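SusD-like carbohydrate binding protein (PDB 3LEW) probably binds carbohydrate at the outer membrane of Bacteroides vulgatus as a SusD-family protein, in keeping with a role in nutrient uptake. Local coordinates at residues Ala41-Gly46 with Ala267-His272; Gln120-Arg125 with Leu181-Glu186; Ala146-Ile151 with Ser171-Gln176; Leu343-Glu348 with Lys400-Glu405; Ile349-Ala354 with Leu396-Glu401. All blocks are in the same frame, centred on the assembly; numbering follows the deposited sequence. Where two conformers were deposited one is given.

Contact 1. Residues Ala41-Gly46 with Ala267-His272; sequences ANPGYG and ASYQFH
Pro43, the centre of an inverse gamma turn in the loop between helices 19-35 and 46-54, packs against Tyr269 and Gln270 of the 3-10 segment 267-270 that leads into helix 271-274. The pyrrolidine ring does the apolar part of the work: its CG lies 4.1 Å from Gln270 CB and 4.3 Å from Tyr269 CB, so it wedges against the base of both side chains and leaves the tyrosine hydroxyl to Tyr283. Gln270 then runs past the proline toward the start of helix 46-54. Its CG sits between backbone N and carbonyl carbon (chi1 71°), and the rest of the chain is extended, which brings the amide to Gly46. There Gln270 OE1 comes within 3.1 Å of Gly46 CA, a position where a side chain on residue 46 would collide with it; the same oxygen accepts a hydrogen bond from Arg50. Gln270 NE2 turns back and donates to Ala267 O at 2.8 Å, that oxygen lying in the plane of the Gln270 amide. No direct hydrogen bond crosses between the segments. A water does the joining: it accepts from Gln270 NE2 and from Gly46 N, and donates to Pro43 O at 2.8 Å.

Contact 2. Residues Gln120-Arg125 with Leu181-Glu186; sequences QALALR and LEEALE
Leu122 of helix 111-135 reaches across to helix 170-187, its chain running over Ala184 and Glu183. CB starts the contact 4.2 Å from Ala184 CB. Because CG lies anti to the carbonyl carbon (chi1 -75°), the two methyls are carried on to Glu183: CD1 rests 3.8 Å from Glu183 CB and equally near its OE1, while CD2 meets OE1 alone, at 3.9 Å. The two side chains pass at a slant, so the leucine fork lies against both the aliphatic root and the carboxylate end of the glutamate. One residue further on, Ala123 allows the backbones close together. Its CB is 3.8 Å from Ala184 CB, and the CD2 branch of Leu181 comes in beside it, 3.6 Å from Ala123 O. This is an antiparallel helix pair, 153° between directions, with the axes of the two short segments only 7.8 Å apart, a spacing that small alanine side chains at the crossing permit. Ile208 and Leu209 of helix 202-215 also pack on Leu181, and Leu101 of helix 81-103 on Leu122. With no hydrogen bond or salt bridge joining the segments, the pairing here rests on close apolar fit, with exposed Glu183 contributing CB and one carboxylate oxygen, OE1, at the edge.

Contact 3. Residues Ala146-Ile151 with Ser171-Gln176; sequences AVCAPI and SEVYAQ
Val173, on helix 170-187, packs against the bulged strand 147-149, where Cys148 and Ala149 both face Ser168 as a classic beta bulge in the small two-stranded antiparallel sheet of 147-149 and 168-169. This is the tight part, and one methyl, Val173 CG2, is at its centre: Cys148 SG is 3.9 Å away, Ala149 O 3.8 Å, and Ile151 CD1 4.0 Å. Cys148 places its sulfur there by turning SG anti to the backbone N (chi1 -177°). Ile151 completes the packed side, spreading its two branches over the Gln176 side of the helix, CD1 near Glu172 O and Gln176 CB, and CG2 against the bent Gln176 chain. The solvent side belongs to exposed Glu172, whose carboxylate turns back to Ser169 N and contributes little across the contact. Putting an alanine at Ile151 would probably open a gap between the segment after the strand and the helix, leaving the Gln176 chain without its apolar cover. Ile151 CG2 lies 3.7 Å from Gln176 OE1.

Contact 4. Residues Leu343-Glu348 with Lys400-Glu405; sequences LMRVAE and KELWGE
Arg345, its chain bent at chi3, points its guanidinium between two carboxylates and meets each differently. Against Glu405 the chains cross at about a right angle, yet the charged groups are nearly coplanar, 24° apart, and the grip is side-on: NE donates to Glu405 OE1 at 2.8 Å, almost straight (176°), and NH2 to the syn lone pair of Glu405 OE2 at 2.7 Å. Glu401 is held end-on by a single oxygen. Its plane is turned 54° from the guanidinium; NH1 reaches OE2 on the anti side at 2.8 Å, and NH2 comes from above the carboxylate plane at 3.2 Å, on the same face. This salt-bridge network joins the end of strand 341-345 to the last turn of helix 387-401 (Glu401) and to the type II turn 402-405 (Glu405). Lys328 also binds Glu405, Arg376 and Arg302 bind Glu401, and Glu253 binds Arg345. Ala347 CB sits 3.3 Å from Glu401 OE2, and Leu402 CD2 lies 3.7 Å from Arg345 NH2.

Contact 5. Residues Ile349-Ala354 with Leu396-Glu401; sequences IYLINA and LERRKE
Arg398 turns the edge of its guanidinium to Ile352, with NH1 4.4 Å from Ile352 CG1 and the carbon near the plane of the group. A water accepts from Arg398 NH1 at 2.8 Å and gives a weak bond to Leu351 O, bridging the helices. NE is taken by a salt bridge to Asp411, and the chain's bend at chi3 (62°) helps bring the head round to this position. The carboxylate of Glu397 is turned away from the contact, toward Lys400 of its own helix and toward Lys373 and Arg302. Between these polar heads sits Leu351, which fits its fork against helix 387-401. CD2 meets Glu397 CB at 4.0 Å, the two chains crossing at about a right angle; CD1 lies as near to Arg398 CA and 4.3 Å from Glu401 CB. Leu372 of helix 365-376 packs on Leu351 too. The helices run antiparallel, 173° between directions, with the axes of the two short segments 10.6 Å apart, so long side chains bridge the distance. Cutting Leu351 back to an alanine would probably leave a gap between the two helices and deprive the aliphatic roots of Glu397 and Arg398 of their apolar partner. The contact thus combines an apolar centre, built partly from the carbon chains of charged residues, with charges whose salt bridges are made within their own helix or with residues outside this pair.

From the N terminus, the loop at 41-46 opens contact 1, which closes only at 267-272 and so encloses contacts 2 and 3. Contact 2 pairs helix 111-135 with helix 170-187; within its span, contact 3 sets strand 147-149 on that same second helix. These two touch where Arg125 packs on Gln176. Contacts 4 and 5 follow in series, after contact 1 has closed. Contact 5 starts just after contact 4 and ends on the same stretch, sharing Lys400 and Glu401; both link helix 346-359 to helix 387-401, and contact 4 adds strand 341-345 and the turn 402-405. Contacts 1 and 5 lie on opposite sides of the chain's centre, their centres about 25 Å apart.

Contact 1. Residues Ala41-Gly46 with Ala267-His272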
# COMPACT_ATOMS: atom_id res chain seq x y z
N ALA A 41 10.46 -8.93 11.31
CA ALA A 41 9.43 -9.30 10.33
C ALA A 41 8.53 -8.14 9.93
O ALA A 41 7.86 -8.21 8.92
CB ALA A 41 8.54 -10.49 10.88
N ASN A 42 8.47 -7.08 10.76
CA ASN A 42 7.56 -5.96 10.54
C ASN A 42 8.24 -4.59 10.62
O ASN A 42 8.19 -3.93 11.68
CB ASN A 42 6.43 -6.01 11.57
CG ASN A 42 5.59 -7.29 11.40
OD1 ASN A 42 4.88 -7.40 10.40
ND2 ASN A 42 5.68 -8.23 12.35
N PRO A 43 8.82 -4.14 9.53
CA PRO A 43 9.57 -2.85 9.59
C PRO A 43 8.70 -1.65 9.34
O PRO A 43 8.58 -1.18 8.22
CB PRO A 43 10.68 -3.04 8.51
CG PRO A 43 10.63 -4.52 8.15
CD PRO A 43 9.22 -4.95 8.36
N GLY A 44 7.99 -1.17 10.37
CA GLY A 44 7.11 -0.01 10.20
C GLY A 44 5.90 -0.20 9.32
O GLY A 44 5.48 -1.36 9.04
N TYR A 45 5.30 0.91 8.89
CA TYR A 45 4.08 0.87 8.08
C TYR A 45 4.19 0.04 6.80
O TYR A 45 3.19 -0.56 6.32
CB TYR A 45 3.62 2.28 7.73
CG TYR A 45 2.39 2.34 6.86
CD1 TYR A 45 1.13 2.19 7.41
CD2 TYR A 45 2.47 2.61 5.50
CE1 TYR A 45 -0.00 2.27 6.63
CE2 TYR A 45 1.36 2.68 4.73
CZ TYR A 45 0.13 2.52 5.29
OH TYR A 45 -1.03 2.61 4.54
N GLY A 46 5.38 0.04 6.19
CA GLY A 46 5.61 -0.81 5.04
C GLY A 46 5.35 -2.29 5.24
O GLY A 46 5.05 -3.00 4.27
N ALA A 267 13.34 1.28 8.00
CA ALA A 267 12.38 0.89 6.99
C ALA A 267 13.03 0.09 5.86
O ALA A 267 12.37 -0.77 5.28
CB ALA A 267 11.64 2.14 6.41
N SER A 268 14.30 0.40 5.60
CA SER A 268 15.05 -0.27 4.52
C SER A 268 15.07 -1.80 4.68
O SER A 268 15.27 -2.52 3.70
CB SER A 268 16.49 0.24 4.47
OG SER A 268 16.55 1.61 4.14
N TYR A 269 14.93 -2.29 5.90
CA TYR A 269 14.99 -3.72 6.16
C TYR A 269 13.97 -4.48 5.32
O TYR A 269 14.20 -5.66 4.96
CB TYR A 269 14.84 -4.00 7.67
CG TYR A 269 15.30 -5.37 8.09
CD1 TYR A 269 14.43 -6.48 8.02
CD2 TYR A 269 16.57 -5.57 8.59
CE1 TYR A 269 14.85 -7.75 8.43
CE2 TYR A 269 17.01 -6.83 8.99
CZ TYR A 269 16.12 -7.92 8.92
OH TYR A 269 16.51 -9.17 9.31
N GLN A 270 12.87 -3.84 4.96
CA GLN A 270 11.88 -4.51 4.12
C GLN A 270 12.33 -4.83 2.70
O GLN A 270 11.74 -5.69 2.05
CB GLN A 270 10.57 -3.81 4.12
CG GLN A 270 10.49 -2.49 3.40
CD GLN A 270 9.30 -1.60 3.99
OE1 GLN A 270 8.18 -1.73 3.52
NE2 GLN A 270 9.59 -0.66 4.93
N PHE A 271 13.40 -4.20 2.22
CA PHE A 271 14.07 -4.64 0.99
C PHE A 271 14.68 -6.04 1.10
O PHE A 271 14.90 -6.71 0.08
CB PHE A 271 15.10 -3.59 0.51
CG PHE A 271 14.48 -2.45 -0.31
CD1 PHE A 271 13.87 -1.37 0.32
CD2 PHE A 271 14.48 -2.49 -1.68
CE1 PHE A 271 13.29 -0.35 -0.42
CE2 PHE A 271 13.91 -1.46 -2.43
CZ PHE A 271 13.31 -0.38 -1.79
N HIS A 272 14.93 -6.54 2.31
CA HIS A 272 15.32 -7.93 2.44
C HIS A 272 14.24 -8.93 1.99
O HIS A 272 14.55 -10.08 1.66
CB HIS A 272 15.81 -8.26 3.84
CG HIS A 272 17.12 -7.65 4.19
ND1 HIS A 272 18.29 -7.93 3.50
CD2 HIS A 272 17.45 -6.79 5.18
CE1 HIS A 272 19.28 -7.28 4.08
NE2 HIS A 272 18.80 -6.56 5.08
O HOH W 1 8.05 1.11 6.78

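Contact 2. Residues Gln120-Arg125 with Leu181-Glu186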
# COMPACT_ATOMS: atom_id res chain seq x y z
N GLN A 120 -1.35 19.68 7.62
CA GLN A 120 -0.52 18.51 7.55
C GLN A 120 -0.94 17.43 8.61
O GLN A 120 -0.93 16.22 8.33
CB GLN A 120 0.95 18.88 7.67
CG GLN A 120 1.52 19.56 6.41
CD GLN A 120 2.93 20.05 6.57
OE1 GLN A 120 3.32 20.56 7.65
NE2 GLN A 120 3.70 19.98 5.47
N ALA A 121 -1.29 17.89 9.81
CA ALA A 121 -1.78 17.02 10.88
C ALA A 121 -3.10 16.37 10.51
O ALA A 121 -3.28 15.17 10.69
CB ALA A 121 -1.89 17.80 12.21
N LEU A 122 -4.00 17.14 9.90
CA LEU A 122 -5.28 16.59 9.42
C LEU A 122 -5.10 15.59 8.29
O LEU A 122 -5.79 14.58 8.26
CB LEU A 122 -6.21 17.74 8.97
CG LEU A 122 -6.88 18.59 10.07
CD1 LEU A 122 -7.46 19.93 9.50
CD2 LEU A 122 -8.00 17.77 10.81
N ALA A 123 -4.18 15.88 7.36
CA ALA A 123 -3.94 15.01 6.20
C ALA A 123 -3.36 13.66 6.66
O ALA A 123 -3.82 12.61 6.22
CB ALA A 123 -3.02 15.71 5.15
N LEU A 124 -2.39 13.70 7.59
CA LEU A 124 -1.82 12.46 8.14
C LEU A 124 -2.88 11.69 8.90
O LEU A 124 -2.99 10.46 8.76
CB LEU A 124 -0.60 12.74 9.02
CG LEU A 124 0.16 11.51 9.60
CD1 LEU A 124 0.58 10.52 8.53
CD2 LEU A 124 1.36 11.98 10.39
N ARG A 125 -3.68 12.39 9.69
CA ARG A 125 -4.76 11.72 10.41
C ARG A 125 -5.73 11.07 9.43
O ARG A 125 -6.15 9.89 9.58
CB ARG A 125 -5.47 12.67 11.35
CG ARG A 125 -6.44 11.95 12.27
CD ARG A 125 -7.11 12.91 13.25
NE ARG A 125 -8.19 13.70 12.64
CZ ARG A 125 -8.86 14.69 13.27
NH1 ARG A 125 -8.52 15.07 14.50
NH2 ARG A 125 -9.83 15.33 12.67
N LEU A 181 -9.10 15.16 5.11
CA LEU A 181 -8.30 15.48 3.93
C LEU A 181 -8.86 16.72 3.16
O LEU A 181 -8.09 17.58 2.68
CB LEU A 181 -8.23 14.26 3.03
CG LEU A 181 -7.30 13.14 3.56
CD1 LEU A 181 -7.67 11.77 2.96
CD2 LEU A 181 -5.83 13.44 3.29
N GLU A 182 -10.19 16.90 3.16
CA GLU A 182 -10.78 18.06 2.51
C GLU A 182 -10.47 19.29 3.34
O GLU A 182 -10.26 20.36 2.78
CB GLU A 182 -12.31 17.91 2.28
CG GLU A 182 -12.61 16.89 1.19
CD GLU A 182 -14.07 16.68 0.93
OE1 GLU A 182 -14.89 16.90 1.87
OE2 GLU A 182 -14.39 16.36 -0.24
N GLU A 183 -10.49 19.16 4.67
CA GLU A 183 -10.08 20.29 5.53
C GLU A 183 -8.60 20.67 5.33
O GLU A 183 -8.26 21.85 5.26
CB GLU A 183 -10.32 19.95 6.99
CG GLU A 183 -11.77 20.08 7.32
CD GLU A 183 -12.13 19.86 8.81
OE1 GLU A 183 -11.21 19.66 9.66
OE2 GLU A 183 -13.37 19.89 9.10
N ALA A 184 -7.75 19.65 5.21
CA ALA A 184 -6.33 19.85 4.89
C ALA A 184 -6.12 20.55 3.55
O ALA A 184 -5.25 21.41 3.42
CB ALA A 184 -5.58 18.54 4.91
N LEU A 185 -6.89 20.14 2.55
CA LEU A 185 -6.77 20.74 1.23
C LEU A 185 -6.99 22.26 1.26
O LEU A 185 -6.34 22.99 0.53
CB LEU A 185 -7.72 20.10 0.23
CG LEU A 185 -7.51 20.45 -1.25
CD1 LEU A 185 -6.22 19.84 -1.73
CD2 LEU A 185 -8.71 19.91 -2.08
N GLU A 186 -7.95 22.72 2.04
CA GLU A 186 -8.23 24.15 2.18
C GLU A 186 -7.13 24.90 2.94
O GLU A 186 -6.90 26.09 2.71
CB GLU A 186 -9.58 24.32 2.88
CG GLU A 186 -10.05 25.77 3.06
CD GLU A 186 -10.44 26.48 1.76
OE1 GLU A 186 -10.43 25.85 0.67
OE2 GLU A 186 -10.77 27.68 1.84

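Contact 3. Residues Ala146-Ile151 with Ser171-Gln176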
# COMPACT_ATOMS: atom_id res chain seq x y z
N ALA A 146 -21.24 -1.73 8.65
CA ALA A 146 -20.42 -2.71 9.37
C ALA A 146 -19.43 -2.06 10.31
O ALA A 146 -18.87 -1.00 10.01
CB ALA A 146 -19.60 -3.60 8.34
N VAL A 147 -19.10 -2.75 11.39
CA VAL A 147 -18.12 -2.24 12.32
C VAL A 147 -16.77 -2.02 11.63
O VAL A 147 -16.36 -2.82 10.77
CB VAL A 147 -17.96 -3.19 13.51
CG1 VAL A 147 -17.30 -4.51 13.06
CG2 VAL A 147 -17.20 -2.50 14.63
N CYS A 148 -16.05 -0.98 12.03
CA CYS A 148 -14.70 -0.74 11.53
C CYS A 148 -13.73 -0.49 12.70
O CYS A 148 -13.03 -1.41 13.12
CB CYS A 148 -14.71 0.40 10.53
SG CYS A 148 -13.09 0.73 9.80
N ALA A 149 -13.73 0.72 13.27
CA ALA A 149 -12.72 1.09 14.27
C ALA A 149 -13.18 2.37 14.98
O ALA A 149 -13.96 3.12 14.43
CB ALA A 149 -11.33 1.29 13.59
N PRO A 150 -12.69 2.61 16.20
CA PRO A 150 -13.04 3.85 16.92
C PRO A 150 -12.39 5.06 16.28
O PRO A 150 -11.27 4.96 15.74
CB PRO A 150 -12.49 3.61 18.33
CG PRO A 150 -11.83 2.27 18.33
CD PRO A 150 -11.89 1.66 17.00
N ILE A 151 -13.08 6.19 16.36
CA ILE A 151 -12.59 7.46 15.83
C ILE A 151 -12.29 8.38 16.97
O ILE A 151 -13.18 8.65 17.78
CB ILE A 151 -13.63 8.12 14.90
CG1 ILE A 151 -13.85 7.24 13.68
CG2 ILE A 151 -13.17 9.52 14.48
CD1 ILE A 151 -14.93 7.73 12.72
N SER A 171 -18.49 3.17 6.76
CA SER A 171 -18.90 4.42 6.09
C SER A 171 -18.44 5.64 6.90
O SER A 171 -17.97 6.64 6.34
CB SER A 171 -20.42 4.47 5.91
OG SER A 171 -20.88 3.50 4.99
N GLU A 172 -18.58 5.56 8.23
CA GLU A 172 -18.19 6.67 9.09
C GLU A 172 -16.68 6.92 9.09
O GLU A 172 -16.23 8.07 9.10
CB GLU A 172 -18.70 6.46 10.51
CG GLU A 172 -20.19 6.60 10.63
CD GLU A 172 -20.77 6.12 11.96
OE1 GLU A 172 -20.13 5.29 12.65
OE2 GLU A 172 -21.93 6.55 12.24
N VAL A 173 -15.89 5.86 9.06
CA VAL A 173 -14.44 6.00 9.05
C VAL A 173 -13.99 6.55 7.71
O VAL A 173 -13.11 7.44 7.65
CB VAL A 173 -13.71 4.72 9.44
CG1 VAL A 173 -12.20 4.89 9.35
CG2 VAL A 173 -14.10 4.31 10.87
N TYR A 174 -14.56 6.02 6.62
CA TYR A 174 -14.30 6.66 5.30
C TYR A 174 -14.67 8.17 5.31
O TYR A 174 -13.90 8.99 4.80
CB TYR A 174 -14.98 5.91 4.15
CG TYR A 174 -14.17 4.78 3.55
CD1 TYR A 174 -12.95 5.03 2.92
CD2 TYR A 174 -14.67 3.49 3.54
CE1 TYR A 174 -12.20 4.02 2.36
CE2 TYR A 174 -13.93 2.45 2.97
CZ TYR A 174 -12.71 2.74 2.36
OH TYR A 174 -11.96 1.74 1.78
N ALA A 175 -15.82 8.55 5.86
CA ALA A 175 -16.26 9.93 5.87
C ALA A 175 -15.28 10.81 6.69
O ALA A 175 -15.00 11.94 6.33
CB ALA A 175 -17.71 10.07 6.39
N GLN A 176 -14.78 10.25 7.79
CA GLN A 176 -13.80 10.93 8.65
C GLN A 176 -12.52 11.17 7.87
O GLN A 176 -12.00 12.27 7.88
CB GLN A 176 -13.51 10.09 9.91
CG GLN A 176 -12.53 10.74 10.91
CD GLN A 176 -13.10 12.00 11.50
OE1 GLN A 176 -14.24 12.00 11.99
NE2 GLN A 176 -12.33 13.10 11.46

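Contact 4. Residues Leu343-Glu348 with Lys400-Glu405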
# COMPACT_ATOMS: atom_id res chain seq x y z
N LEU A 343 5.31 5.50 -1.40
CA LEU A 343 3.98 5.47 -0.84
C LEU A 343 2.92 5.88 -1.90
O LEU A 343 1.80 5.40 -1.85
CB LEU A 343 3.91 6.42 0.37
CG LEU A 343 4.78 6.00 1.59
CD1 LEU A 343 4.81 7.16 2.63
CD2 LEU A 343 4.26 4.69 2.16
N MSE A 344 3.29 6.72 -2.85
CA MSE A 344 2.32 7.19 -3.86
C MSE A 344 3.06 7.70 -5.08
O MSE A 344 3.97 8.52 -4.93
CB MSE A 344 1.42 8.30 -3.31
CG MSE A 344 0.34 8.64 -4.24
SE MSE A 344 -1.03 9.74 -3.29
CE MSE A 344 -0.01 11.09 -2.70
N ARG A 345 2.66 7.23 -6.27
CA ARG A 345 3.22 7.69 -7.53
C ARG A 345 2.14 8.25 -8.45
O ARG A 345 0.94 7.93 -8.34
CB ARG A 345 3.89 6.52 -8.26
CG ARG A 345 4.94 5.86 -7.48
CD ARG A 345 5.73 4.91 -8.38
NE ARG A 345 5.05 3.65 -8.69
CZ ARG A 345 4.69 3.22 -9.90
NH1 ARG A 345 4.86 3.95 -11.00
NH2 ARG A 345 4.19 1.99 -10.01
N VAL A 346 2.58 9.05 -9.41
CA VAL A 346 1.66 9.62 -10.39
C VAL A 346 0.90 8.52 -11.18
O VAL A 346 -0.28 8.69 -11.48
CB VAL A 346 2.35 10.60 -11.36
CG1 VAL A 346 1.25 11.29 -12.32
CG2 VAL A 346 3.15 11.71 -10.58
N ALA A 347 1.54 7.41 -11.50
CA ALA A 347 0.84 6.36 -12.20
C ALA A 347 -0.44 5.91 -11.49
O ALA A 347 -1.42 5.57 -12.16
CB ALA A 347 1.76 5.11 -12.44
N GLU A 348 -0.42 5.81 -10.16
CA GLU A 348 -1.62 5.48 -9.41
C GLU A 348 -2.73 6.51 -9.64
O GLU A 348 -3.91 6.15 -9.66
CB GLU A 348 -1.30 5.37 -7.91
CG GLU A 348 -2.52 4.98 -7.06
CD GLU A 348 -2.35 5.21 -5.57
OE1 GLU A 348 -1.25 5.51 -5.09
OE2 GLU A 348 -3.39 5.12 -4.85
N LYS A 400 -0.64 -4.88 -12.53
CA LYS A 400 0.57 -4.89 -13.37
C LYS A 400 1.51 -3.75 -12.99
O LYS A 400 2.70 -3.96 -12.82
CB LYS A 400 0.19 -4.80 -14.83
CG LYS A 400 -0.49 -6.04 -15.39
CD LYS A 400 -1.16 -5.73 -16.72
CE LYS A 400 -0.12 -5.39 -17.84
NZ LYS A 400 -0.79 -4.84 -19.07
N GLU A 401 0.96 -2.56 -12.85
CA GLU A 401 1.77 -1.34 -12.60
C GLU A 401 2.20 -1.20 -11.15
O GLU A 401 3.27 -0.64 -10.89
CB GLU A 401 0.99 -0.10 -13.06
CG GLU A 401 1.64 1.28 -12.76
CD GLU A 401 2.96 1.55 -13.47
OE1 GLU A 401 3.30 0.81 -14.43
OE2 GLU A 401 3.65 2.52 -13.09
N LEU A 402 1.33 -1.62 -10.22
CA LEU A 402 1.53 -1.40 -8.78
C LEU A 402 2.01 -2.65 -8.01
O LEU A 402 1.97 -2.68 -6.77
CB LEU A 402 0.25 -0.84 -8.12
CG LEU A 402 -0.25 0.45 -8.77
CD1 LEU A 402 -1.65 0.83 -8.19
CD2 LEU A 402 0.74 1.62 -8.62
N TRP A 403 2.45 -3.66 -8.73
CA TRP A 403 2.92 -4.92 -8.14
C TRP A 403 3.91 -4.64 -7.03
O TRP A 403 4.89 -3.90 -7.22
CB TRP A 403 3.58 -5.82 -9.21
CG TRP A 403 3.97 -7.18 -8.68
CD1 TRP A 403 3.24 -8.34 -8.77
CD2 TRP A 403 5.17 -7.52 -7.92
NE1 TRP A 403 3.92 -9.38 -8.16
CE2 TRP A 403 5.10 -8.89 -7.63
CE3 TRP A 403 6.29 -6.80 -7.48
CZ2 TRP A 403 6.08 -9.54 -6.88
CZ3 TRP A 403 7.26 -7.47 -6.74
CH2 TRP A 403 7.14 -8.82 -6.48
N GLY A 404 3.69 -5.22 -5.87
CA GLY A 404 4.64 -5.06 -4.79
C GLY A 404 4.59 -3.75 -3.99
O GLY A 404 5.31 -3.63 -3.01
N GLU A 405 3.73 -2.82 -4.39
CA GLU A 405 3.65 -1.51 -3.73
C GLU A 405 2.55 -1.39 -2.66
O GLU A 405 2.41 -0.33 -2.07
CB GLU A 405 3.47 -0.42 -4.78
CG GLU A 405 4.73 -0.28 -5.67
CD GLU A 405 4.55 0.74 -6.76
OE1 GLU A 405 4.56 1.98 -6.47
OE2 GLU A 405 4.43 0.27 -7.91

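Contact 5. Residues Ile349-Ala354 with Leu396-Glu401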
# COMPACT_ATOMS: atom_id res chain seq x y z
N ILE A 349 -2.36 7.79 -9.76
CA ILE A 349 -3.34 8.86 -9.98
C ILE A 349 -3.98 8.72 -11.35
O ILE A 349 -5.19 8.89 -11.47
CB ILE A 349 -2.74 10.27 -9.78
CG1 ILE A 349 -1.98 10.36 -8.43
CG2 ILE A 349 -3.82 11.35 -9.89
CD1 ILE A 349 -2.85 9.95 -7.18
N TYR A 350 -3.20 8.36 -12.37
CA TYR A 350 -3.79 8.07 -13.68
C TYR A 350 -4.81 6.93 -13.57
O TYR A 350 -5.90 6.97 -14.13
CB TYR A 350 -2.74 7.62 -14.70
CG TYR A 350 -2.00 8.70 -15.44
CD1 TYR A 350 -0.90 9.34 -14.88
CD2 TYR A 350 -2.37 9.04 -16.72
CE1 TYR A 350 -0.19 10.30 -15.57
CE2 TYR A 350 -1.66 10.03 -17.42
CZ TYR A 350 -0.54 10.63 -16.85
OH TYR A 350 0.16 11.60 -17.59
N LEU A 351 -4.45 5.90 -12.81
CA LEU A 351 -5.34 4.73 -12.65
C LEU A 351 -6.60 5.05 -11.82
O LEU A 351 -7.67 4.59 -12.16
CB LEU A 351 -4.56 3.59 -12.00
CG LEU A 351 -3.57 2.90 -12.97
CD1 LEU A 351 -2.54 2.12 -12.13
CD2 LEU A 351 -4.32 1.93 -13.92
N ILE A 352 -6.47 5.86 -10.76
CA ILE A 352 -7.62 6.32 -9.98
C ILE A 352 -8.57 7.17 -10.86
O ILE A 352 -9.78 6.99 -10.82
CB ILE A 352 -7.20 7.17 -8.75
CG1 ILE A 352 -6.47 6.32 -7.68
CG2 ILE A 352 -8.43 7.89 -8.08
CD1 ILE A 352 -5.72 7.10 -6.66
N ASN A 353 -8.00 8.12 -11.59
CA ASN A 353 -8.75 8.94 -12.53
C ASN A 353 -9.52 8.07 -13.54
O ASN A 353 -10.74 8.25 -13.75
CB ASN A 353 -7.80 9.93 -13.20
CG ASN A 353 -8.51 11.00 -13.96
OD1 ASN A 353 -8.52 10.96 -15.19
ND2 ASN A 353 -9.08 12.02 -13.24
N ALA A 354 -8.82 7.10 -14.15
CA ALA A 354 -9.48 6.16 -15.07
C ALA A 354 -10.63 5.40 -14.44
O ALA A 354 -11.71 5.32 -14.99
CB ALA A 354 -8.47 5.17 -15.71
N LEU A 396 -6.75 -4.85 -13.71
CA LEU A 396 -5.60 -5.63 -14.16
C LEU A 396 -4.38 -4.75 -14.31
O LEU A 396 -3.29 -5.12 -13.88
CB LEU A 396 -5.87 -6.38 -15.47
CG LEU A 396 -6.62 -7.70 -15.28
CD1 LEU A 396 -7.30 -8.11 -16.58
CD2 LEU A 396 -5.68 -8.78 -14.79
N GLU A 397 -4.56 -3.58 -14.90
CA GLU A 397 -3.42 -2.64 -15.04
C GLU A 397 -2.92 -2.16 -13.66
O GLU A 397 -1.72 -1.94 -13.50
CB GLU A 397 -3.78 -1.48 -15.99
CG GLU A 397 -2.59 -0.70 -16.51
CD GLU A 397 -1.60 -1.54 -17.29
OE1 GLU A 397 -1.99 -2.36 -18.16
OE2 GLU A 397 -0.41 -1.41 -16.97
N ARG A 398 -3.80 -1.99 -12.66
CA ARG A 398 -3.33 -1.75 -11.29
C ARG A 398 -2.39 -2.87 -10.78
O ARG A 398 -1.37 -2.57 -10.19
CB ARG A 398 -4.50 -1.62 -10.29
CG ARG A 398 -5.32 -0.37 -10.49
CD ARG A 398 -6.55 -0.33 -9.54
NE ARG A 398 -6.13 -0.32 -8.16
CZ ARG A 398 -5.84 0.76 -7.43
NH1 ARG A 398 -5.97 1.98 -7.91
NH2 ARG A 398 -5.42 0.60 -6.17
N ARG A 399 -2.77 -4.14 -10.97
CA ARG A 399 -1.94 -5.26 -10.54
C ARG A 399 -0.60 -5.25 -11.26
O ARG A 399 0.43 -5.56 -10.65
CB ARG A 399 -2.68 -6.59 -10.81
CG ARG A 399 -3.88 -6.76 -9.84
CD ARG A 399 -4.79 -7.86 -10.33
NE ARG A 399 -4.09 -9.13 -10.45
CZ ARG A 399 -4.60 -10.19 -11.08
NH1 ARG A 399 -5.80 -10.13 -11.65
NH2 ARG A 399 -3.93 -11.33 -11.15
N LYS A 400 -0.64 -4.88 -12.53
CA LYS A 400 0.57 -4.89 -13.37
C LYS A 400 1.51 -3.75 -12.99
O LYS A 400 2.70 -3.96 -12.82
CB LYS A 400 0.19 -4.80 -14.83
CG LYS A 400 -0.49 -6.04 -15.39
CD LYS A 400 -1.16 -5.73 -16.72
CE LYS A 400 -0.12 -5.39 -17.84
NZ LYS A 400 -0.79 -4.84 -19.07
N GLU A 401 0.96 -2.56 -12.85
CA GLU A 401 1.77 -1.34 -12.60
C GLU A 401 2.20 -1.20 -11.15
O GLU A 401 3.27 -0.64 -10.89
CB GLU A 401 0.99 -0.10 -13.06
CG GLU A 401 1.64 1.28 -12.76
CD GLU A 401 2.96 1.55 -13.47
OE1 GLU A 401 3.30 0.81 -14.43
OE2 GLU A 401 3.65 2.52 -13.09
O HOH W 2 -7.71 2.71 -10.02